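Local coordinates for protein putative enoyl-CoA hydratase/isomerase (Acinetobacter baumannii, PDB 3FDU) that probably acts as an enoyl-CoA hydratase or isomerase of the crotonase family on an acyl-CoA thioester not yet identified, at residues V15-L29 with V53-D67. The protein carries 4 engineered substitutions. Residues are numbered along the deposited sequence; the frame is centred on the assembly and turned at random.
Engineered in segment 53-67: Val-53 (natural residue Ile).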
ATOM      1  N   VAL A  15     -15.608 -25.108 -10.903  1.00 24.82           N
ATOM      2  CA  VAL A  15     -14.331 -24.454 -11.240  1.00 25.09           C
ATOM      3  C   VAL A  15     -14.071 -24.345 -12.746  1.00 25.31           C
ATOM      4  O   VAL A  15     -13.929 -25.362 -13.451  1.00 25.99           O
ATOM      5  CB  VAL A  15     -13.120 -25.167 -10.608  1.00 24.04           C
ATOM      6  CG1 VAL A  15     -11.866 -24.406 -10.973  1.00 23.12           C
ATOM      7  CG2 VAL A  15     -13.251 -25.266  -9.054  1.00 23.33           C
ATOM      8  N   LEU A  16     -14.032 -23.124 -13.248  1.00 23.92           N
ATOM      9  CA  LEU A  16     -13.741 -22.913 -14.666  1.00 24.04           C
ATOM     10  C   LEU A  16     -12.246 -22.631 -14.816  1.00 23.83           C
ATOM     11  O   LEU A  16     -11.739 -21.664 -14.227  1.00 23.73           O
ATOM     12  CB  LEU A  16     -14.557 -21.749 -15.214  1.00 22.11           C
ATOM     13  CG  LEU A  16     -14.034 -21.262 -16.578  1.00 23.93           C
ATOM     14  CD1 LEU A  16     -14.044 -22.352 -17.659  1.00 25.41           C
ATOM     15  CD2 LEU A  16     -14.837 -20.013 -17.103  1.00 22.42           C
ATOM     16  N   THR A  17     -11.519 -23.487 -15.533  1.00 24.03           N
ATOM     17  CA  THR A  17     -10.077 -23.268 -15.706  1.00 24.05           C
ATOM     18  C   THR A  17      -9.888 -22.790 -17.124  1.00 24.41           C
ATOM     19  O   THR A  17     -10.302 -23.476 -18.082  1.00 26.21           O
ATOM     20  CB  THR A  17      -9.193 -24.544 -15.429  1.00 25.27           C
ATOM     21  OG1 THR A  17      -9.419 -25.030 -14.100  1.00 26.41           O
ATOM     22  CG2 THR A  17      -7.661 -24.246 -15.574  1.00 22.03           C
ATOM     23  N   LEU A  18      -9.330 -21.589 -17.267  1.00 22.46           N
ATOM     24  CA  LEU A  18      -9.027 -21.027 -18.585  1.00 21.94           C
ATOM     25  C   LEU A  18      -7.517 -21.096 -18.783  1.00 21.13           C
ATOM     26  O   LEU A  18      -6.741 -20.497 -18.035  1.00 19.91           O
ATOM     27  CB  LEU A  18      -9.516 -19.581 -18.713  1.00 21.70           C
ATOM     28  CG  LEU A  18     -11.058 -19.418 -18.727  1.00 23.64           C
ATOM     29  CD1 LEU A  18     -11.486 -17.973 -18.715  1.00 21.67           C
ATOM     30  CD2 LEU A  18     -11.603 -20.119 -19.967  1.00 24.65           C
ATOM     31  N   ALA A  19      -7.079 -21.827 -19.793  1.00 20.13           N
ATOM     32  CA  ALA A  19      -5.653 -21.982 -19.944  1.00 21.57           C
ATOM     33  C   ALA A  19      -5.176 -21.513 -21.302  1.00 22.58           C
ATOM     34  O   ALA A  19      -5.611 -22.029 -22.343  1.00 23.06           O
ATOM     35  CB  ALA A  19      -5.244 -23.464 -19.674  1.00 22.11           C
ATOM     36  N   ILE A  20      -4.283 -20.524 -21.274  1.00 22.50           N
ATOM     37  CA  ILE A  20      -3.674 -19.989 -22.488  1.00 22.09           C
ATOM     38  C   ILE A  20      -2.717 -21.041 -23.048  1.00 22.32           C
ATOM     39  O   ILE A  20      -1.834 -21.574 -22.338  1.00 19.95           O
ATOM     40  CB  ILE A  20      -2.970 -18.623 -22.212  1.00 21.85           C
ATOM     41  CG1 ILE A  20      -3.996 -17.641 -21.538  1.00 22.45           C
ATOM     42  CG2 ILE A  20      -2.482 -18.017 -23.462  1.00 19.82           C
ATOM     43  CD1 ILE A  20      -3.372 -16.293 -21.048  1.00 23.07           C
ATOM     44  N   ASN A  21      -2.872 -21.312 -24.339  1.00 23.14           N
ATOM     45  CA  ASN A  21      -2.144 -22.414 -24.952  1.00 24.58           C
ATOM     46  C   ASN A  21      -1.595 -21.990 -26.319  1.00 25.24           C
ATOM     47  O   ASN A  21      -2.141 -22.363 -27.372  1.00 25.41           O
ATOM     48  CB  ASN A  21      -3.118 -23.589 -25.116  1.00 26.83           C
ATOM     49  CG  ASN A  21      -2.421 -24.885 -25.464  1.00 27.96           C
ATOM     50  OD1 ASN A  21      -1.195 -25.001 -25.415  1.00 32.04           O
ATOM     51  ND2 ASN A  21      -3.217 -25.869 -25.840  1.00 36.35           N
ATOM     52  N   ARG A  22      -0.530 -21.203 -26.299  1.00 24.53           N
ATOM     53  CA  ARG A  22       0.131 -20.821 -27.529  1.00 26.02           C
ATOM     54  C   ARG A  22       1.624 -20.956 -27.333  1.00 26.01           C
ATOM     55  O   ARG A  22       2.332 -19.957 -27.331  1.00 26.27           O
ATOM     56  CB  ARG A  22      -0.245 -19.361 -27.908  1.00 25.24           C
ATOM     57  CG  ARG A  22       0.079 -19.017 -29.355  1.00 25.86           C
ATOM     58  CD  ARG A  22       0.011 -17.536 -29.541  1.00 25.80           C
ATOM     59  NE  ARG A  22       0.466 -17.137 -30.858  1.00 24.86           N
ATOM     60  CZ  ARG A  22       0.930 -15.938 -31.154  1.00 24.04           C
ATOM     61  NH1 ARG A  22       1.043 -14.989 -30.213  1.00 20.98           N
ATOM     62  NH2 ARG A  22       1.330 -15.702 -32.397  1.00 23.91           N
ATOM     63  N   PRO A  23       2.106 -22.191 -27.135  1.00 27.67           N
ATOM     64  CA  PRO A  23       3.527 -22.432 -26.794  1.00 28.71           C
ATOM     65  C   PRO A  23       4.492 -21.971 -27.860  1.00 28.76           C
ATOM     66  O   PRO A  23       5.584 -21.529 -27.533  1.00 29.29           O
ATOM     67  CB  PRO A  23       3.606 -23.982 -26.639  1.00 29.49           C
ATOM     68  CG  PRO A  23       2.404 -24.507 -27.440  1.00 29.77           C
ATOM     69  CD  PRO A  23       1.325 -23.455 -27.182  1.00 26.81           C
ATOM     70  N   GLU A  24       4.126 -22.036 -29.130  1.00 29.67           N
ATOM     71  CA  GLU A  24       5.105 -21.623 -30.147  1.00 29.90           C
ATOM     72  C   GLU A  24       5.538 -20.187 -29.909  1.00 29.91           C
ATOM     73  O   GLU A  24       6.588 -19.746 -30.402  1.00 30.39           O
ATOM     74  CB  GLU A  24       4.562 -21.794 -31.575  1.00 31.44           C
ATOM     75  N   ALA A  25       4.733 -19.431 -29.156  1.00 28.08           N
ATOM     76  CA  ALA A  25       5.055 -18.014 -28.963  1.00 26.55           C
ATOM     77  C   ALA A  25       5.178 -17.684 -27.482  1.00 25.94           C
ATOM     78  O   ALA A  25       5.080 -16.526 -27.119  1.00 25.38           O
ATOM     79  CB  ALA A  25       3.985 -17.134 -29.609  1.00 27.36           C
ATOM     80  N   LYS A  26       5.391 -18.702 -26.645  1.00 24.87           N
ATOM     81  CA  LYS A  26       5.340 -18.538 -25.176  1.00 24.38           C
ATOM     82  C   LYS A  26       4.143 -17.692 -24.741  1.00 23.03           C
ATOM     83  O   LYS A  26       4.277 -16.785 -23.875  1.00 22.22           O
ATOM     84  CB  LYS A  26       6.619 -17.919 -24.635  1.00 26.50           C
ATOM     85  CG  LYS A  26       7.825 -18.853 -24.838  1.00 28.93           C
ATOM     86  CD  LYS A  26       9.131 -18.175 -24.478  1.00 33.96           C
ATOM     87  CE  LYS A  26       9.315 -18.171 -22.997  1.00 38.58           C
ATOM     88  NZ  LYS A  26      10.676 -18.710 -22.618  1.00 42.49           N
ATOM     89  N   ASN A  27       2.997 -18.003 -25.340  1.00 19.71           N
ATOM     90  CA  ASN A  27       1.744 -17.423 -24.886  1.00 21.37           C
ATOM     91  C   ASN A  27       1.656 -15.893 -25.096  1.00 20.95           C
ATOM     92  O   ASN A  27       0.873 -15.195 -24.419  1.00 20.67           O
ATOM     93  CB  ASN A  27       1.504 -17.810 -23.411  1.00 18.48           C
ATOM     94  CG  ASN A  27       0.924 -19.234 -23.279  1.00 20.43           C
ATOM     95  OD1 ASN A  27       0.833 -19.940 -24.277  1.00 18.58           O
ATOM     96  ND2 ASN A  27       0.549 -19.657 -22.049  1.00 18.81           N
ATOM     97  N   ALA A  28       2.451 -15.357 -26.010  1.00 20.66           N
ATOM     98  CA  ALA A  28       2.215 -13.940 -26.415  1.00 21.09           C
ATOM     99  C   ALA A  28       0.786 -13.761 -26.898  1.00 21.34           C
ATOM    100  O   ALA A  28       0.247 -14.632 -27.595  1.00 22.00           O
ATOM    101  CB  ALA A  28       3.244 -13.431 -27.516  1.00 20.93           C
ATOM    102  N   LEU A  29       0.169 -12.626 -26.553  1.00 21.37           N
ATOM    103  CA  LEU A  29      -1.254 -12.423 -26.888  1.00 22.51           C
ATOM    104  C   LEU A  29      -1.430 -11.487 -28.081  1.00 22.33           C
ATOM    105  O   LEU A  29      -0.805 -10.466 -28.140  1.00 21.60           O
ATOM    106  CB  LEU A  29      -2.029 -11.861 -25.693  1.00 22.03           C
ATOM    107  CG  LEU A  29      -1.868 -12.750 -24.453  1.00 20.04           C
ATOM    108  CD1 LEU A  29      -2.463 -12.099 -23.205  1.00 22.71           C
ATOM    109  CD2 LEU A  29      -2.512 -14.158 -24.678  1.00 21.88           C
ATOM    110  N   VAL A  53     -13.218 -18.792 -11.173  1.00 18.78           N
ATOM    111  CA  VAL A  53     -12.421 -18.862 -12.378  1.00 19.56           C
ATOM    112  C   VAL A  53     -10.911 -18.944 -12.064  1.00 19.86           C
ATOM    113  O   VAL A  53     -10.366 -18.181 -11.212  1.00 19.51           O
ATOM    114  CB  VAL A  53     -12.699 -17.650 -13.333  1.00 18.94           C
ATOM    115  CG1 VAL A  53     -11.853 -17.787 -14.644  1.00 16.60           C
ATOM    116  CG2 VAL A  53     -14.210 -17.566 -13.669  1.00 20.72           C
ATOM    117  N   VAL A  54     -10.226 -19.839 -12.760  1.00 19.84           N
ATOM    118  CA  VAL A  54      -8.764 -19.905 -12.662  1.00 20.34           C
ATOM    119  C   VAL A  54      -8.283 -19.619 -14.057  1.00 19.98           C
ATOM    120  O   VAL A  54      -8.728 -20.274 -15.008  1.00 20.30           O
ATOM    121  CB  VAL A  54      -8.250 -21.304 -12.266  1.00 20.07           C
ATOM    122  CG1 VAL A  54      -6.702 -21.380 -12.371  1.00 23.65           C
ATOM    123  CG2 VAL A  54      -8.685 -21.682 -10.804  1.00 21.80           C
ATOM    124  N   LEU A  55      -7.364 -18.670 -14.177  1.00 20.03           N
ATOM    125  CA  LEU A  55      -6.705 -18.319 -15.442  1.00 19.93           C
ATOM    126  C   LEU A  55      -5.209 -18.577 -15.287  1.00 20.36           C
ATOM    127  O   LEU A  55      -4.609 -18.114 -14.320  1.00 17.58           O
ATOM    128  CB  LEU A  55      -6.915 -16.819 -15.725  1.00 21.07           C
ATOM    129  CG  LEU A  55      -6.194 -16.198 -16.932  1.00 20.36           C
ATOM    130  CD1 LEU A  55      -6.746 -16.764 -18.194  1.00 20.92           C
ATOM    131  CD2 LEU A  55      -6.418 -14.674 -16.905  1.00 24.12           C
ATOM    132  N   ARG A  56      -4.611 -19.302 -16.239  1.00 19.25           N
ATOM    133  CA  ARG A  56      -3.196 -19.572 -16.198  1.00 19.79           C
ATOM    134  C   ARG A  56      -2.731 -19.938 -17.585  1.00 20.24           C
ATOM    135  O   ARG A  56      -3.531 -19.995 -18.510  1.00 21.63           O
ATOM    136  CB  ARG A  56      -2.903 -20.747 -15.266  1.00 18.78           C
ATOM    137  CG  ARG A  56      -3.723 -22.002 -15.606  1.00 22.23           C
ATOM    138  CD  ARG A  56      -3.280 -23.116 -14.660  1.00 23.56           C
ATOM    139  NE  ARG A  56      -4.052 -24.344 -14.742  1.00 28.89           N
ATOM    140  CZ  ARG A  56      -3.867 -25.284 -15.655  1.00 32.13           C
ATOM    141  NH1 ARG A  56      -2.989 -25.087 -16.623  1.00 33.53           N
ATOM    142  NH2 ARG A  56      -4.582 -26.404 -15.615  1.00 32.23           N
ATOM    143  N   GLY A  57      -1.442 -20.162 -17.747  1.00 21.18           N
ATOM    144  CA  GLY A  57      -0.982 -20.841 -18.956  1.00 22.39           C
ATOM    145  C   GLY A  57      -1.298 -22.344 -18.900  1.00 22.88           C
ATOM    146  O   GLY A  57      -1.519 -22.916 -17.820  1.00 24.10           O
ATOM    147  N   ALA A  58      -1.249 -23.007 -20.041  1.00 23.43           N
ATOM    148  CA  ALA A  58      -1.429 -24.464 -20.107  1.00 25.57           C
ATOM    149  C   ALA A  58      -0.195 -25.212 -19.592  1.00 26.54           C
ATOM    150  O   ALA A  58      -0.303 -26.317 -19.040  1.00 26.79           O
ATOM    151  CB  ALA A  58      -1.736 -24.882 -21.568  1.00 25.34           C
ATOM    152  N   GLU A  59       0.986 -24.607 -19.752  1.00 27.59           N
ATOM    153  CA  GLU A  59       2.232 -25.335 -19.506  1.00 28.62           C
ATOM    154  C   GLU A  59       3.229 -24.529 -18.718  1.00 27.13           C
ATOM    155  O   GLU A  59       2.899 -24.088 -17.618  1.00 29.25           O
ATOM    156  CB  GLU A  59       2.846 -25.747 -20.831  1.00 30.25           C
ATOM    157  CG  GLU A  59       2.320 -27.062 -21.351  1.00 36.92           C
ATOM    158  CD  GLU A  59       3.163 -28.206 -20.814  1.00 47.56           C
ATOM    159  OE1 GLU A  59       3.541 -28.143 -19.613  1.00 51.04           O
ATOM    160  OE2 GLU A  59       3.464 -29.154 -21.584  1.00 51.74           O
ATOM    161  N   HIS A  60       4.415 -24.300 -19.281  1.00 23.62           N
ATOM    162  CA  HIS A  60       5.527 -23.690 -18.517  1.00 24.45           C
ATOM    163  C   HIS A  60       5.605 -22.153 -18.433  1.00 21.52           C
ATOM    164  O   HIS A  60       6.482 -21.642 -17.738  1.00 21.21           O
ATOM    165  CB  HIS A  60       6.871 -24.193 -19.036  1.00 25.37           C
ATOM    166  CG  HIS A  60       6.986 -25.691 -19.054  1.00 31.48           C
ATOM    167  ND1 HIS A  60       6.922 -26.456 -17.909  1.00 35.54           N
ATOM    168  CD2 HIS A  60       7.163 -26.562 -20.080  1.00 35.81           C
ATOM    169  CE1 HIS A  60       7.059 -27.735 -18.224  1.00 38.77           C
ATOM    170  NE2 HIS A  60       7.199 -27.828 -19.534  1.00 39.21           N
ATOM    171  N   ASP A  61       4.713 -21.455 -19.133  1.00 20.10           N
ATOM    172  CA  ASP A  61       4.676 -19.960 -19.164  1.00 20.05           C
ATOM    173  C   ASP A  61       3.269 -19.405 -18.976  1.00 19.24           C
ATOM    174  O   ASP A  61       2.291 -20.041 -19.341  1.00 20.14           O
ATOM    175  CB  ASP A  61       5.209 -19.429 -20.511  1.00 20.65           C
ATOM    176  CG  ASP A  61       6.676 -19.770 -20.709  1.00 24.02           C
ATOM    177  OD1 ASP A  61       7.503 -19.205 -19.971  1.00 20.59           O
ATOM    178  OD2 ASP A  61       6.967 -20.615 -21.600  1.00 24.35           O
ATOM    179  N   PHE A  62       3.166 -18.214 -18.410  1.00 18.16           N
ATOM    180  CA  PHE A  62       1.866 -17.574 -18.317  1.00 17.64           C
ATOM    181  C   PHE A  62       1.597 -16.745 -19.588  1.00 17.73           C
ATOM    182  O   PHE A  62       0.725 -17.074 -20.404  1.00 19.81           O
ATOM    183  CB  PHE A  62       1.835 -16.673 -17.077  1.00 15.47           C
ATOM    184  CG  PHE A  62       0.520 -15.948 -16.900  1.00 17.61           C
ATOM    185  CD1 PHE A  62      -0.667 -16.586 -17.184  1.00 17.24           C
ATOM    186  CD2 PHE A  62       0.485 -14.611 -16.432  1.00 16.36           C
ATOM    187  CE1 PHE A  62      -1.912 -15.939 -16.973  1.00 21.98           C
ATOM    188  CE2 PHE A  62      -0.783 -13.936 -16.243  1.00 18.52           C
ATOM    189  CZ  PHE A  62      -1.961 -14.618 -16.523  1.00 20.75           C
ATOM    190  N   THR A  63       2.376 -15.697 -19.779  1.00 19.69           N
ATOM    191  CA  THR A  63       2.339 -14.928 -21.051  1.00 20.94           C
ATOM    192  C   THR A  63       3.568 -14.059 -21.282  1.00 20.82           C
ATOM    193  O   THR A  63       4.090 -13.339 -20.371  1.00 18.88           O
ATOM    194  CB  THR A  63       1.032 -14.069 -21.219  1.00 20.75           C
ATOM    195  OG1 THR A  63       1.100 -13.305 -22.429  1.00 24.09           O
ATOM    196  CG2 THR A  63       0.917 -13.083 -20.088  1.00 20.39           C
ATOM    197  N   ALA A  64       4.059 -14.159 -22.520  1.00 20.80           N
ATOM    198  CA  ALA A  64       5.203 -13.367 -22.956  1.00 21.88           C
ATOM    199  C   ALA A  64       4.781 -11.910 -23.205  1.00 21.77           C
ATOM    200  O   ALA A  64       5.592 -11.065 -23.587  1.00 20.89           O
ATOM    201  CB  ALA A  64       5.806 -13.975 -24.269  1.00 21.76           C
ATOM    202  N   GLY A  65       3.511 -11.602 -23.006  1.00 21.48           N
ATOM    203  CA  GLY A  65       3.076 -10.192 -23.245  1.00 22.23           C
ATOM    204  C   GLY A  65       2.438  -9.966 -24.619  1.00 22.20           C
ATOM    205  O   GLY A  65       2.070 -10.912 -25.307  1.00 22.42           O
ATOM    206  N   ASN A  66       2.309  -8.703 -25.026  1.00 23.12           N
ATOM    207  CA  ASN A  66       1.695  -8.372 -26.324  1.00 24.15           C
ATOM    208  C   ASN A  66       2.542  -8.982 -27.462  1.00 23.73           C
ATOM    209  O   ASN A  66       3.733  -8.819 -27.477  1.00 25.31           O
ATOM    210  CB  ASN A  66       1.650  -6.845 -26.482  1.00 23.50           C
ATOM    211  CG  ASN A  66       0.805  -6.411 -27.616  1.00 24.99           C
ATOM    212  OD1 ASN A  66      -0.268  -6.994 -27.863  1.00 24.71           O
ATOM    213  ND2 ASN A  66       1.261  -5.360 -28.345  1.00 22.82           N
ATOM    214  N   ASP A  67       1.916  -9.684 -28.400  1.00 23.54           N
ATOM    215  CA  ASP A  67       2.632 -10.239 -29.549  1.00 23.07           C
ATOM    216  C   ASP A  67       3.310  -9.148 -30.412  1.00 24.41           C
ATOM    217  O   ASP A  67       2.629  -8.199 -30.944  1.00 20.61           O
ATOM    218  CB  ASP A  67       1.649 -11.056 -30.364  1.00 23.29           C
ATOM    219  CG  ASP A  67       2.307 -11.748 -31.561  1.00 27.17           C
ATOM    220  OD1 ASP A  67       2.598 -12.940 -31.422  1.00 28.84           O
ATOM    221  OD2 ASP A  67       2.531 -11.099 -32.614  1.00 28.14           O
TER
HETATM  222  O   HOH W   1       9.987 -19.862 -19.919  1.00 36.66           O
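Arg-22 and Asp-67 meet at about a right angle: the extended arginine chain brings NH1 to 2.8 Å from Asp-67 OD1, within the guanidinium plane but on the anti side of the carboxylate and 32° out of its plane. NH2 adds only a weak bond to the same oxygen. The two NH1 bonds, to Asp-67 and to Ala-28 O, restrain the rotation of the group, with Ala-25 CB packed over one face. Asp-67 OD2 caps Asp-70 N at the start of helix 68-76.

Asn-27 also joins the two segments; with CG anti to its carbonyl carbon (chi1 -81°), its amide lies between them. OD1 takes Arg-22 N at 2.7 Å, and ND2 reaches Phe-62 O at 3.1 Å, from above that carbonyl's plane. Asn-27 O receives Thr-63 OG1 at 2.8 Å. Because OG1 also accepts from Gly-65 N, forming an ST turn, the hydroxyl ties the 63-65 turn to Asn-27. A water bridges Lys-26 NZ and Asp-61 OD1, which also accepts from Val-109 N.

Strands 15-20 and 53-57 run parallel: their N-to-C directions differ by 21°, and Leu-18 bonds two residues, its N to Val-54 O (2.7 Å) and its O from Arg-56 N. On one face, Leu-18 CD1 lies 4.1 Å from CG1 of the engineered Val-53; both residues touch helix 31-46. On the other, Arg-56 NE lies 3.7 Å from Thr-17 CG2, and its guanidinium face covers Ala-19 CB; Tyr-189 adds a cation-pi contact. The strands form a beta-alpha-beta crossover through helix 31-46, within the beta-beta-alpha superhelix of the crotonase fold. Beyond them, Leu-29 N bonds Gly-65 O and Asp-67 N bonds Leu-29 O. The Ala-64 to Asp-67 turn probably corresponds to the crotonase loop supplying an oxyanion-hole N-H, consistent with glycerol at ND2 of Asn-66, whose OD1 bonds Tyr-34 OH.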